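PDB 5DIY: hyaluronidase from Thermobaculum terrenum, which probably hydrolyses O-linked N-acetylglucosamine as a family 84 glycoside hydrolase. Local coordinates for residues R348-I351 against I352-T356; E371-P374 against W375-Y379; R419-L422 against R423-K427; K427-V430 against D431-T434. All coordinates share one frame; numbering follows the deposited sequence.

Contact 1: residues R348-I351 against I352-T356; sequences REEI and ISMQT
Ile351 and Gln355 lie side by side, one turn apart on the alpha-helix 340-362, a member of the helical region beyond the TIM barrel. The CG2 methyl of Ile351 stands beside its own carbonyl carbon, with CG1 near the backbone N (chi1 -69°). This turns Ile351 CG2 forward along the helix, where it meets NE2 of Gln355 at 3.6 Å and packs almost as closely on the amide carbon CD. The Gln355 chain runs extended beyond CG, and its CG rests 3.3 Å from Ile351 O. Gln355 N also donates to Ile351 O, 2.8 Å away, in a nearly straight bond, so backbone and side chain of Gln355 both crowd round one carbonyl. Met354 follows the same pattern: its CG sits 3.3 Å from Glu350 O, and the bend at chi3 (77°) carries the thioether end away toward Tyr379 and Thr383 of helix 373-398. Glu350 turns its carboxylate out of the helix, to a salt bridge with Lys306 and a hydrogen bond with Tyr323. Ile352 brings CG1 to 3.5 Å from Arg348 O. Further on, Ile352 O accepts two bonds from Thr356, one from N and one from OG1, the hydroxyl lying 3.0 Å away and well above the carbonyl plane.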
loop_
_atom_site.group_PDB
_atom_site.type_symbol
_atom_site.label_atom_id
_atom_site.label_comp_id
_atom_site.label_asym_id
_atom_site.label_seq_id
_atom_site.Cartn_x
_atom_site.Cartn_y
_atom_site.Cartn_z
ATOM N N ARG C 348 22.789 -5.113 -22.706
ATOM C CA ARG C 348 23.984 -4.434 -22.179
ATOM C C ARG C 348 23.675 -3.040 -21.637
ATOM O O ARG C 348 24.058 -2.720 -20.515
ATOM C CB ARG C 348 25.057 -4.316 -23.272
ATOM C CG ARG C 348 26.358 -3.638 -22.831
ATOM C CD ARG C 348 27.292 -3.365 -23.999
ATOM N NE ARG C 348 27.615 -4.611 -24.697
ATOM C CZ ARG C 348 27.290 -4.932 -25.957
ATOM N NH1 ARG C 348 26.637 -4.095 -26.762
ATOM N NH2 ARG C 348 27.656 -6.121 -26.431
ATOM N N GLU C 349 23.018 -2.222 -22.460
ATOM C CA GLU C 349 22.656 -0.847 -22.101
ATOM C C GLU C 349 21.732 -0.823 -20.876
ATOM O O GLU C 349 21.875 0.036 -20.005
ATOM C CB GLU C 349 21.991 -0.122 -23.298
ATOM C CG GLU C 349 22.940 0.221 -24.460
ATOM C CD GLU C 349 22.251 0.760 -25.742
ATOM O OE1 GLU C 349 21.012 0.631 -25.910
ATOM O OE2 GLU C 349 22.974 1.307 -26.618
ATOM N N GLU C 350 20.799 -1.778 -20.805
ATOM C CA GLU C 350 19.879 -1.873 -19.665
ATOM C C GLU C 350 20.595 -2.231 -18.356
ATOM O O GLU C 350 20.306 -1.659 -17.293
ATOM C CB GLU C 350 18.779 -2.903 -19.952
ATOM C CG GLU C 350 17.557 -2.756 -19.073
ATOM C CD GLU C 350 16.908 -1.394 -19.221
ATOM O OE1 GLU C 350 16.779 -0.903 -20.362
ATOM O OE2 GLU C 350 16.536 -0.801 -18.195
ATOM N N ILE C 351 21.542 -3.163 -18.438
ATOM C CA ILE C 351 22.368 -3.524 -17.281
ATOM C C ILE C 351 23.135 -2.302 -16.751
ATOM O O ILE C 351 23.099 -2.033 -15.545
ATOM C CB ILE C 351 23.331 -4.681 -17.611
ATOM C CG1 ILE C 351 22.535 -5.986 -17.805
ATOM C CG2 ILE C 351 24.380 -4.866 -16.514
ATOM C CD1 ILE C 351 23.249 -7.029 -18.644
ATOM N N ILE C 352 23.802 -1.574 -17.652
ATOM C CA ILE C 352 24.544 -0.359 -17.289
ATOM C C ILE C 352 23.615 0.630 -16.585
ATOM O O ILE C 352 23.967 1.173 -15.537
ATOM C CB ILE C 352 25.195 0.324 -18.524
ATOM C CG1 ILE C 352 26.393 -0.495 -19.039
ATOM C CG2 ILE C 352 25.635 1.761 -18.215
ATOM C CD1 ILE C 352 27.673 -0.344 -18.229
ATOM N N SER C 353 22.442 0.848 -17.176
ATOM C CA SER C 353 21.427 1.759 -16.626
ATOM C C SER C 353 21.033 1.382 -15.192
ATOM O O SER C 353 20.955 2.250 -14.317
ATOM C CB SER C 353 20.201 1.786 -17.548
ATOM O OG SER C 353 19.240 2.730 -17.118
ATOM N N MET C 354 20.842 0.078 -14.959
ATOM C CA MET C 354 20.483 -0.455 -13.643
ATOM C C MET C 354 21.635 -0.363 -12.630
ATOM O O MET C 354 21.399 -0.059 -11.459
ATOM C CB MET C 354 19.988 -1.915 -13.760
ATOM C CG MET C 354 18.661 -2.058 -14.502
ATOM S SD MET C 354 18.093 -3.754 -14.772
ATOM C CE MET C 354 17.474 -4.189 -13.154
ATOM N N GLN C 355 22.863 -0.635 -13.077
ATOM C CA GLN C 355 24.070 -0.480 -12.240
ATOM C C GLN C 355 24.296 0.961 -11.807
ATOM O O GLN C 355 24.556 1.219 -10.631
ATOM C CB GLN C 355 25.323 -0.994 -12.973
ATOM C CG GLN C 355 25.348 -2.503 -13.122
ATOM C CD GLN C 355 26.447 -3.018 -14.035
ATOM O OE1 GLN C 355 27.009 -2.279 -14.841
ATOM N NE2 GLN C 355 26.753 -4.300 -13.914
ATOM N N THR C 356 24.198 1.881 -12.767
ATOM C CA THR C 356 24.290 3.325 -12.525
ATOM C C THR C 356 23.230 3.788 -11.522
ATOM O O THR C 356 23.523 4.559 -10.608
ATOM C CB THR C 356 24.098 4.102 -13.847
ATOM O OG1 THR C 356 25.166 3.780 -14.740
ATOM C CG2 THR C 356 24.064 5.621 -13.636
#

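Contact 2: residues E371-P374 against W375-Y379; sequences EIRP and WLEEY
Ile372, the first residue past the short helix 367-371, is at the N-cap of the alpha-helix 373-398; its O accepts a bond from Leu376 N at 3.2 Å, in the carbonyl plane, and a weaker, bent one from Trp375 N. Glu377 N and Glu378 N continue the helical pattern to Arg373 O and Pro374 O. Beside this junction the six-membered ring of Trp375 reaches back along the chain: with CG anti to the carbonyl carbon (chi1 -73°), CE3 comes 3.8 Å from Ile372 CA, while Glu371 O meets the ring edge near its plane, 3.7 Å from CZ3. CD of Pro374 approaches CE3 obliquely, and NE1 bonds to Pro233 O. An alanine at Trp375 is likely to open a gap beside Ile372 and Pro374 and leave Pro233 O without its indole donor. Ile372 crosses Leu376 at a slant, Ile372 CD1 lying 4.0 Å from Leu376 CG, and both side chains rest on Phe307. Toward the exposed side, the Glu377 carboxylate meets the aliphatic part of Arg373 and not its guanidinium. The carboxylate oxygen OE2 of Glu377 lies 3.4 Å from Arg373 CD but 4.7 Å from Arg373 NE.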
loop_
_atom_site.group_PDB
_atom_site.type_symbol
_atom_site.label_atom_id
_atom_site.label_comp_id
_atom_site.label_asym_id
_atom_site.label_seq_id
_atom_site.Cartn_x
_atom_site.Cartn_y
_atom_site.Cartn_z
ATOM N N GLU C 371 15.143 2.923 4.647
ATOM C CA GLU C 371 13.878 2.163 4.607
ATOM C C GLU C 371 13.752 1.265 3.368
ATOM O O GLU C 371 13.319 0.120 3.479
ATOM C CB GLU C 371 12.660 3.089 4.715
ATOM C CG GLU C 371 12.380 3.549 6.135
ATOM C CD GLU C 371 11.207 4.497 6.249
ATOM O OE1 GLU C 371 10.497 4.725 5.244
ATOM O OE2 GLU C 371 11.006 5.046 7.355
ATOM N N ILE C 372 14.158 1.772 2.208
ATOM C CA ILE C 372 14.039 1.023 0.950
ATOM C C ILE C 372 15.250 0.135 0.608
ATOM O O ILE C 372 15.314 -0.396 -0.496
ATOM C CB ILE C 372 13.697 1.953 -0.248
ATOM C CG1 ILE C 372 14.886 2.821 -0.680
ATOM C CG2 ILE C 372 12.496 2.828 0.088
ATOM C CD1 ILE C 372 14.884 3.108 -2.166
ATOM N N ARG C 373 16.185 -0.040 1.548
ATOM C CA ARG C 373 17.421 -0.790 1.296
ATOM C C ARG C 373 17.211 -2.244 0.855
ATOM O O ARG C 373 17.928 -2.711 -0.032
ATOM C CB ARG C 373 18.356 -0.745 2.514
ATOM C CG ARG C 373 19.767 -1.255 2.246
ATOM C CD ARG C 373 20.513 -1.566 3.533
ATOM N NE ARG C 373 20.988 -0.353 4.196
ATOM C CZ ARG C 373 21.417 -0.280 5.458
ATOM N NH1 ARG C 373 21.428 -1.349 6.255
ATOM N NH2 ARG C 373 21.828 0.892 5.934
ATOM N N PRO C 374 16.243 -2.968 1.466
ATOM C CA PRO C 374 16.003 -4.347 1.014
ATOM C C PRO C 374 15.631 -4.467 -0.467
ATOM O O PRO C 374 15.990 -5.456 -1.110
ATOM C CB PRO C 374 14.841 -4.811 1.897
ATOM C CG PRO C 374 14.960 -3.980 3.122
ATOM C CD PRO C 374 15.411 -2.639 2.637
ATOM N N TRP C 375 14.940 -3.456 -0.992
ATOM C CA TRP C 375 14.568 -3.420 -2.400
ATOM C C TRP C 375 15.783 -3.086 -3.258
ATOM O O TRP C 375 15.955 -3.677 -4.318
ATOM C CB TRP C 375 13.413 -2.437 -2.643
ATOM C CG TRP C 375 12.100 -2.954 -2.126
ATOM C CD1 TRP C 375 11.183 -3.691 -2.820
ATOM C CD2 TRP C 375 11.563 -2.793 -0.805
ATOM N NE1 TRP C 375 10.110 -3.993 -2.021
ATOM C CE2 TRP C 375 10.318 -3.458 -0.777
ATOM C CE3 TRP C 375 12.007 -2.142 0.353
ATOM C CZ2 TRP C 375 9.507 -3.487 0.365
ATOM C CZ3 TRP C 375 11.201 -2.178 1.494
ATOM C CH2 TRP C 375 9.967 -2.849 1.488
ATOM N N LEU C 376 16.622 -2.155 -2.795
ATOM C CA LEU C 376 17.891 -1.840 -3.474
ATOM C C LEU C 376 18.838 -3.041 -3.556
ATOM O O LEU C 376 19.439 -3.283 -4.598
ATOM C CB LEU C 376 18.614 -0.674 -2.790
ATOM C CG LEU C 376 18.012 0.728 -2.914
ATOM C CD1 LEU C 376 18.713 1.685 -1.957
ATOM C CD2 LEU C 376 18.106 1.243 -4.342
ATOM N N GLU C 377 18.958 -3.787 -2.459
ATOM C CA GLU C 377 19.829 -4.962 -2.406
ATOM C C GLU C 377 19.421 -6.028 -3.415
ATOM O O GLU C 377 20.255 -6.519 -4.179
ATOM C CB GLU C 377 19.845 -5.567 -0.995
ATOM C CG GLU C 377 20.663 -4.762 0.009
ATOM C CD GLU C 377 20.551 -5.281 1.440
ATOM O OE1 GLU C 377 19.820 -6.261 1.687
ATOM O OE2 GLU C 377 21.198 -4.695 2.336
ATOM N N GLU C 378 18.137 -6.383 -3.414
ATOM C CA GLU C 378 17.620 -7.368 -4.364
ATOM C C GLU C 378 17.594 -6.851 -5.813
ATOM O O GLU C 378 17.769 -7.635 -6.737
ATOM C CB GLU C 378 16.265 -7.924 -3.906
ATOM C CG GLU C 378 16.455 -9.065 -2.915
ATOM C CD GLU C 378 15.228 -9.427 -2.104
ATOM O OE1 GLU C 378 14.082 -9.146 -2.522
ATOM O OE2 GLU C 378 15.409 -10.039 -1.037
ATOM N N TYR C 379 17.418 -5.540 -5.999
ATOM C CA TYR C 379 17.572 -4.909 -7.320
ATOM C C TYR C 379 18.974 -5.141 -7.901
ATOM O O TYR C 379 19.110 -5.556 -9.059
ATOM C CB TYR C 379 17.286 -3.413 -7.214
ATOM C CG TYR C 379 17.255 -2.633 -8.510
ATOM C CD1 TYR C 379 16.146 -2.691 -9.349
ATOM C CD2 TYR C 379 18.306 -1.783 -8.869
ATOM C CE1 TYR C 379 16.091 -1.945 -10.513
ATOM C CE2 TYR C 379 18.258 -1.036 -10.037
ATOM C CZ TYR C 379 17.149 -1.117 -10.854
ATOM O OH TYR C 379 17.093 -0.389 -12.016
#

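Contact 3: residues R419-L422 against R423-K427; sequences RTYL and REVLK
Val425 lays its CG1 methyl over one face of the Tyr421 ring, 3.9 Å from the ring centroid and 25° off the normal, in a CH-pi contact displaced toward the rim. Tyr421 CE1 is the closest ring atom, 3.6 Å from Val425 CG1, and also lies near Val425 CG2. Tyr421 reaches this place because its CG is anti to the backbone N (chi1 178°), which swings the phenol forward over the next turn. Both also pack on Tyr385 of helix 373-398. CG2 of Val425 is wedged between its own N and carbonyl carbon, 3.4 Å from Tyr421 O. Leu422 and Leu426 face a different neighbour, Leu445 of helix 440-451, and Leu426 CB rests 3.3 Å from Leu422 O. These are i to i+4 neighbours on the alpha-helix 412-428, which turns Leu422 to helix 440-451 and Val425 to helix 373-398. Arg423 and Glu424 form the looser, polar solvent side. The exposed Arg423 runs alongside a buried, well-held Arg419, and NH1 of Arg419 stands 3.4 Å from NH2 of Arg423, at the edge of the Arg423 guanidinium, the planes turned 62° apart. This like-charge approach is probably eased by Glu456, which forms a salt bridge with Arg419 NH1; Thr452 and Leu449 O hold the other nitrogens of that guanidinium. Glu424 approaches the preceding turn through CB, 3.5 Å from Tyr421 O, while its carboxylate extends outward.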
loop_
_atom_site.group_PDB
_atom_site.type_symbol
_atom_site.label_atom_id
_atom_site.label_comp_id
_atom_site.label_asym_id
_atom_site.label_seq_id
_atom_site.Cartn_x
_atom_site.Cartn_y
_atom_site.Cartn_z
ATOM N N ARG C 419 25.208 -21.173 -17.421
ATOM C CA ARG C 419 24.019 -21.986 -17.129
ATOM C C ARG C 419 24.023 -22.462 -15.688
ATOM O O ARG C 419 23.005 -22.388 -15.012
ATOM C CB ARG C 419 23.919 -23.208 -18.045
ATOM C CG ARG C 419 23.636 -22.884 -19.495
ATOM C CD ARG C 419 23.285 -24.134 -20.295
ATOM N NE ARG C 419 21.855 -24.483 -20.211
ATOM C CZ ARG C 419 21.329 -25.515 -19.540
ATOM N NH1 ARG C 419 22.084 -26.359 -18.841
ATOM N NH2 ARG C 419 20.013 -25.706 -19.565
ATOM N N THR C 420 25.181 -22.949 -15.242
ATOM C CA THR C 420 25.389 -23.375 -13.856
ATOM C C THR C 420 25.075 -22.242 -12.887
ATOM O O THR C 420 24.301 -22.424 -11.942
ATOM C CB THR C 420 26.844 -23.857 -13.647
ATOM O OG1 THR C 420 27.096 -24.950 -14.535
ATOM C CG2 THR C 420 27.110 -24.299 -12.218
ATOM N N TYR C 421 25.676 -21.080 -13.134
ATOM C CA TYR C 421 25.461 -19.902 -12.297
ATOM C C TYR C 421 23.978 -19.520 -12.239
ATOM O O TYR C 421 23.456 -19.244 -11.163
ATOM C CB TYR C 421 26.293 -18.714 -12.801
ATOM C CG TYR C 421 26.083 -17.441 -12.006
ATOM C CD1 TYR C 421 25.006 -16.587 -12.277
ATOM C CD2 TYR C 421 26.955 -17.084 -10.979
ATOM C CE1 TYR C 421 24.805 -15.425 -11.539
ATOM C CE2 TYR C 421 26.760 -15.926 -10.242
ATOM C CZ TYR C 421 25.690 -15.100 -10.530
ATOM O OH TYR C 421 25.503 -13.947 -9.806
ATOM N N LEU C 422 23.319 -19.491 -13.396
ATOM C CA LEU C 422 21.913 -19.079 -13.463
ATOM C C LEU C 422 21.000 -20.053 -12.720
ATOM O O LEU C 422 20.117 -19.626 -11.983
ATOM C CB LEU C 422 21.453 -18.896 -14.912
ATOM C CG LEU C 422 22.031 -17.653 -15.600
ATOM C CD1 LEU C 422 21.638 -17.643 -17.063
ATOM C CD2 LEU C 422 21.602 -16.365 -14.910
ATOM N N ARG C 423 21.249 -21.348 -12.893
ATOM C CA ARG C 423 20.519 -22.398 -12.178
ATOM C C ARG C 423 20.609 -22.201 -10.665
ATOM O O ARG C 423 19.594 -22.254 -9.965
ATOM C CB ARG C 423 21.053 -23.778 -12.586
ATOM C CG ARG C 423 20.270 -24.952 -12.023
ATOM C CD ARG C 423 20.861 -26.294 -12.441
ATOM N NE ARG C 423 20.948 -26.466 -13.893
ATOM C CZ ARG C 423 19.914 -26.651 -14.723
ATOM N NH1 ARG C 423 18.651 -26.685 -14.290
ATOM N NH2 ARG C 423 20.146 -26.800 -16.023
ATOM N N GLU C 424 21.821 -21.926 -10.186
ATOM C CA GLU C 424 22.075 -21.655 -8.769
ATOM C C GLU C 424 21.311 -20.419 -8.260
ATOM O O GLU C 424 20.566 -20.514 -7.282
ATOM C CB GLU C 424 23.583 -21.489 -8.526
ATOM C CG GLU C 424 24.021 -21.591 -7.072
ATOM C CD GLU C 424 25.496 -21.250 -6.874
ATOM O OE1 GLU C 424 26.262 -21.242 -7.865
ATOM O OE2 GLU C 424 25.891 -20.975 -5.720
ATOM N N VAL C 425 21.486 -19.274 -8.918
ATOM C CA VAL C 425 20.848 -18.025 -8.447
ATOM C C VAL C 425 19.318 -17.982 -8.630
ATOM O O VAL C 425 18.632 -17.368 -7.815
ATOM C CB VAL C 425 21.498 -16.747 -9.025
ATOM C CG1 VAL C 425 22.977 -16.695 -8.648
ATOM C CG2 VAL C 425 21.304 -16.637 -10.535
ATOM N N LEU C 426 18.791 -18.630 -9.672
ATOM C CA LEU C 426 17.330 -18.766 -9.828
ATOM C C LEU C 426 16.699 -19.557 -8.677
ATOM O O LEU C 426 15.582 -19.254 -8.261
ATOM C CB LEU C 426 16.963 -19.404 -11.172
ATOM C CG LEU C 426 17.001 -18.441 -12.372
ATOM C CD1 LEU C 426 16.953 -19.204 -13.677
ATOM C CD2 LEU C 426 15.860 -17.423 -12.304
ATOM N N LYS C 427 17.425 -20.547 -8.153
ATOM C CA LYS C 427 16.998 -21.257 -6.945
ATOM C C LYS C 427 17.044 -20.355 -5.714
ATOM O O LYS C 427 16.069 -20.304 -4.966
ATOM C CB LYS C 427 17.818 -22.528 -6.729
ATOM C CG LYS C 427 17.445 -23.622 -7.710
ATOM C CD LYS C 427 18.389 -24.810 -7.647
ATOM C CE LYS C 427 17.852 -25.934 -8.508
ATOM N NZ LYS C 427 18.798 -27.061 -8.658
#

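Contact 4: residues K427-V430 against D431-T434; sequences KDAV and DFRT
Phe432 turns one face of its ring to Ala429, whose CA lies 4.0 Å from the ring centroid and 24° off the normal, a CH-pi contact offset toward the rim. CD1 and CE1 are the ring atoms nearest to that CA, and the methyl group touches the ring less closely: Ala429 CB lies 4.3 Å from Phe432 CE1. Phe432 CG is placed beside its own backbone N (chi1 -82°), which folds the ring back over the last turn instead of out along the departing chain. The backbone fixes the same approach: Phe432 N donates to Ala429 O at 3.1 Å with a nearly straight N-H, although the donor stands 67° out of the carbonyl plane. Asp431 N likewise bonds to Asp428 O at 3.0 Å, again from above the plane. Both bonds span three residues, and Val430 N to Lys427 O does the same, so where helix 412-428 gives way to the loop, the bonds shorten to i to i+3 before the chain extends at Phe432. Trp382 of helix 373-398 meets the Phe432 ring edge-to-face and also touches Ala429, while Arg442 donates to Ala429 O. With a serine in place of Phe432, which has no ring, Ala429 would probably lose its aromatic cover and Trp382 its edge-to-face partner. Asp431 lies on the exposed side of the turn: its CB is 3.5 Å from Asp428 O, but the two carboxylates keep apart, with OD1 of Asp428 5.8 Å from OD2 of Asp431.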
loop_
_atom_site.group_PDB
_atom_site.type_symbol
_atom_site.label_atom_id
_atom_site.label_comp_id
_atom_site.label_asym_id
_atom_site.label_seq_id
_atom_site.Cartn_x
_atom_site.Cartn_y
_atom_site.Cartn_z
ATOM N N LYS C 427 17.425 -20.547 -8.153
ATOM C CA LYS C 427 16.998 -21.257 -6.945
ATOM C C LYS C 427 17.044 -20.355 -5.714
ATOM O O LYS C 427 16.069 -20.304 -4.966
ATOM C CB LYS C 427 17.818 -22.528 -6.729
ATOM C CG LYS C 427 17.445 -23.622 -7.710
ATOM C CD LYS C 427 18.389 -24.810 -7.647
ATOM C CE LYS C 427 17.852 -25.934 -8.508
ATOM N NZ LYS C 427 18.798 -27.061 -8.658
ATOM N N ASP C 428 18.155 -19.638 -5.526
ATOM C CA ASP C 428 18.303 -18.675 -4.413
ATOM C C ASP C 428 17.234 -17.585 -4.450
ATOM O O ASP C 428 16.774 -17.138 -3.400
ATOM C CB ASP C 428 19.669 -17.947 -4.455
ATOM C CG ASP C 428 20.855 -18.845 -4.127
ATOM O OD1 ASP C 428 20.685 -19.923 -3.503
ATOM O OD2 ASP C 428 21.982 -18.442 -4.499
ATOM N N ALA C 429 16.876 -17.144 -5.662
ATOM C CA ALA C 429 15.884 -16.080 -5.855
ATOM C C ALA C 429 14.467 -16.453 -5.383
ATOM O O ALA C 429 13.663 -15.569 -5.109
ATOM C CB ALA C 429 15.864 -15.622 -7.309
ATOM N N VAL C 430 14.173 -17.747 -5.256
ATOM C CA VAL C 430 12.931 -18.200 -4.605
ATOM C C VAL C 430 12.779 -17.596 -3.191
ATOM O O VAL C 430 11.659 -17.297 -2.770
ATOM C CB VAL C 430 12.824 -19.748 -4.571
ATOM C CG1 VAL C 430 11.620 -20.210 -3.746
ATOM C CG2 VAL C 430 12.725 -20.308 -5.988
ATOM N N ASP C 431 13.904 -17.391 -2.494
ATOM C CA ASP C 431 13.930 -16.798 -1.143
ATOM C C ASP C 431 14.012 -15.272 -1.052
ATOM O O ASP C 431 14.124 -14.736 0.057
ATOM C CB ASP C 431 15.100 -17.396 -0.338
ATOM C CG ASP C 431 14.956 -18.880 -0.120
ATOM O OD1 ASP C 431 13.807 -19.361 -0.016
ATOM O OD2 ASP C 431 15.990 -19.574 -0.044
ATOM N N PHE C 432 13.960 -14.558 -2.178
ATOM C CA PHE C 432 13.953 -13.090 -2.136
ATOM C C PHE C 432 12.757 -12.608 -1.323
ATOM O O PHE C 432 11.680 -13.171 -1.427
ATOM C CB PHE C 432 13.925 -12.479 -3.555
ATOM C CG PHE C 432 15.280 -12.389 -4.230
ATOM C CD1 PHE C 432 16.390 -13.118 -3.781
ATOM C CD2 PHE C 432 15.437 -11.577 -5.350
ATOM C CE1 PHE C 432 17.612 -13.025 -4.434
ATOM C CE2 PHE C 432 16.661 -11.476 -5.996
ATOM C CZ PHE C 432 17.749 -12.204 -5.539
ATOM N N ARG C 433 12.981 -11.591 -0.498
ATOM C CA ARG C 433 11.958 -11.037 0.395
ATOM C C ARG C 433 11.075 -9.982 -0.274
ATOM O O ARG C 433 9.951 -9.749 0.182
ATOM C CB ARG C 433 12.610 -10.407 1.629
ATOM C CG ARG C 433 13.421 -11.368 2.495
ATOM C CD ARG C 433 14.588 -10.632 3.136
ATOM N NE ARG C 433 15.215 -11.363 4.236
ATOM C CZ ARG C 433 16.328 -10.979 4.868
ATOM N NH1 ARG C 433 16.970 -9.860 4.517
ATOM N NH2 ARG C 433 16.807 -11.719 5.866
ATOM N N THR C 434 11.580 -9.333 -1.326
ATOM C CA THR C 434 10.837 -8.268 -2.007
ATOM C C THR C 434 10.347 -8.694 -3.378
ATOM O O THR C 434 10.799 -9.701 -3.932
ATOM C CB THR C 434 11.671 -6.990 -2.191
ATOM O OG1 THR C 434 12.555 -7.127 -3.311
ATOM C CG2 THR C 434 12.452 -6.637 -0.926
#

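In the fold
All four contacts belong to the helical region beside the eight-stranded barrel. Contacts 1 and 2, with centres 17 Å apart, meet where Met354 CG packs 3.4 Å from Tyr379 OH. Contacts 2 and 4 join more firmly: Glu378 OE1 lies 2.7 Å from Thr434 OG1 and Glu378 OE2 lies 2.9 Å from Arg433 N, both probable hydrogen bonds, so one carboxylate holds the loop after helix 412-428. Contacts 3 and 4 share Lys427 on that helix, while contact 3 stays about 10 Å, nearest atoms, from contacts 1 and 2. Contact 2 is not in the sugar site, but the Trp375 side chain is about 11 Å from that of Asp228, an N-acetylglucosamine-binding residue.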